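Local coordinates for protein proto-oncogene vav (PDB 6NEW) that probably acts as a guanine nucleotide exchange factor for Rac-type GTPases, with a zinc-binding C1 domain beside its RhoGEF and PH domains, at residues A[249-254]-A[342-347]. Numbering follows the deposited sequence.
Sequences PKIDGE and MEQFEM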
# COMPACT_ATOMS: atom_id res chain seq x y z
N PRO A 249 12.12 2.66 -5.55
CA PRO A 249 13.54 2.45 -5.22
C PRO A 249 13.78 0.99 -4.85
O PRO A 249 12.91 0.34 -4.28
CB PRO A 249 13.76 3.35 -4.00
CG PRO A 249 12.70 4.38 -4.09
CD PRO A 249 11.50 3.63 -4.62
N LYS A 250 14.90 0.44 -5.31
CA LYS A 250 15.31 -0.94 -5.05
C LYS A 250 16.45 -0.94 -4.00
O LYS A 250 16.40 -1.70 -3.06
CB LYS A 250 15.85 -1.62 -6.32
CG LYS A 250 15.02 -1.54 -7.60
CD LYS A 250 13.72 -2.28 -7.56
CE LYS A 250 13.81 -3.76 -7.33
NZ LYS A 250 12.46 -4.35 -7.31
N ILE A 251 17.47 -0.12 -4.20
CA ILE A 251 18.64 -0.12 -3.34
C ILE A 251 19.45 1.10 -3.68
O ILE A 251 19.38 1.60 -4.80
CB ILE A 251 19.43 -1.46 -3.53
CG1 ILE A 251 20.62 -1.61 -2.57
CG2 ILE A 251 19.86 -1.68 -5.00
CD1 ILE A 251 20.87 -3.04 -2.16
N ASP A 252 20.16 1.62 -2.68
CA ASP A 252 21.04 2.75 -2.89
C ASP A 252 22.31 2.57 -2.07
O ASP A 252 22.29 1.86 -1.05
CB ASP A 252 20.34 4.09 -2.66
CG ASP A 252 19.93 4.32 -1.24
OD1 ASP A 252 18.87 3.79 -0.84
OD2 ASP A 252 20.67 5.02 -0.52
N GLY A 253 23.40 3.15 -2.55
CA GLY A 253 24.68 2.98 -1.88
C GLY A 253 25.89 3.30 -2.71
O GLY A 253 25.79 3.69 -3.88
N GLU A 254 27.05 3.16 -2.08
CA GLU A 254 28.32 3.43 -2.73
C GLU A 254 28.82 2.22 -3.49
O GLU A 254 28.54 1.06 -3.12
CB GLU A 254 29.38 3.95 -1.72
CG GLU A 254 29.72 2.96 -0.61
CD GLU A 254 30.98 3.24 0.20
OE1 GLU A 254 31.23 4.42 0.52
OE2 GLU A 254 31.70 2.27 0.52
N MET A 342 22.86 -7.23 -7.35
CA MET A 342 22.58 -8.10 -8.48
C MET A 342 21.13 -8.57 -8.44
O MET A 342 20.44 -8.53 -9.46
CB MET A 342 23.50 -9.32 -8.40
CG MET A 342 23.28 -10.31 -9.53
SD MET A 342 24.46 -9.97 -10.83
CE MET A 342 25.88 -10.67 -10.05
N GLU A 343 20.70 -9.05 -7.27
CA GLU A 343 19.35 -9.53 -7.00
C GLU A 343 18.34 -8.36 -7.21
O GLU A 343 17.27 -8.57 -7.80
CB GLU A 343 19.31 -10.07 -5.57
CG GLU A 343 17.98 -10.65 -5.08
CD GLU A 343 17.90 -10.67 -3.57
OE1 GLU A 343 17.15 -9.84 -3.00
OE2 GLU A 343 18.67 -11.45 -2.94
N GLN A 344 18.71 -7.13 -6.81
CA GLN A 344 17.86 -5.95 -7.00
C GLN A 344 17.76 -5.50 -8.47
O GLN A 344 16.70 -5.02 -8.87
CB GLN A 344 18.28 -4.81 -6.08
CG GLN A 344 18.10 -5.12 -4.58
CD GLN A 344 16.68 -5.33 -4.17
OE1 GLN A 344 15.79 -4.52 -4.44
NE2 GLN A 344 16.42 -6.44 -3.52
N PHE A 345 18.85 -5.69 -9.28
CA PHE A 345 18.83 -5.36 -10.72
C PHE A 345 17.91 -6.35 -11.46
O PHE A 345 17.15 -5.94 -12.34
CB PHE A 345 20.25 -5.43 -11.31
CG PHE A 345 21.02 -4.14 -11.32
CD1 PHE A 345 20.88 -3.22 -12.34
CD2 PHE A 345 21.96 -3.88 -10.33
CE1 PHE A 345 21.60 -2.04 -12.35
CE2 PHE A 345 22.70 -2.70 -10.34
CZ PHE A 345 22.51 -1.78 -11.36
N GLU A 346 17.96 -7.63 -11.05
CA GLU A 346 17.11 -8.68 -11.60
C GLU A 346 15.64 -8.39 -11.31
O GLU A 346 14.82 -8.46 -12.21
CB GLU A 346 17.51 -10.06 -11.07
CG GLU A 346 18.82 -10.57 -11.68
CD GLU A 346 19.54 -11.70 -10.96
OE1 GLU A 346 19.16 -12.03 -9.81
OE2 GLU A 346 20.51 -12.25 -11.54
N MET A 347 15.34 -7.99 -10.06
CA MET A 347 14.00 -7.63 -9.61
C MET A 347 13.49 -6.40 -10.36
O MET A 347 12.33 -6.39 -10.76
CB MET A 347 13.97 -7.39 -8.10
CG MET A 347 13.89 -8.65 -7.27
SD MET A 347 14.18 -8.40 -5.47
CE MET A 347 12.78 -7.34 -5.05
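Lys250 lies across Gln344 and Met347 where the first strand of the PH domain, 249-258, meets the C-terminal helix of the PH domain, 335-352, which packs against the open end of the PH barrel. The two short segments run roughly antiparallel, at 148°, with axes 8.2 Å apart. Lys250 and Ile251 both face Leu272 of the adjacent strand in a classic beta bulge, and the CB atoms of both point toward the helix.

Along the lysine, CB sits 4.0 Å from Gln344 CB, and CG passes the backbone O of Gln344 at 4.1 Å. The chain, turned beside its own backbone N (chi1 -50°), then bends again at chi2 and chi3, which brings CE up beyond the oxygen end of the same carbonyl, 3.5 Å from Gln344 O. A long, flexible lysine suits this position: its methylenes pass along Gln344 while the amine is carried on to Met347, with a long, weak ion pair to Asp274 as well.

Ile251 supplies the apolar part. Its branched CB lets CG2 meet Gln344 CB at 3.7 Å, and the side chain also touches Lys340 and Trp341, one turn earlier on the helix. Gln344 offers Ile251 its aliphatic CB and CG, while the bend at chi2 turns its amide group toward the backbone of Lys250, Gln344 CD lying 3.8 Å from Lys250 O. Met347 adds an unbranched, pliable edge, and the lysine ends there, with Lys250 NZ 3.5 Å from Met347 CB.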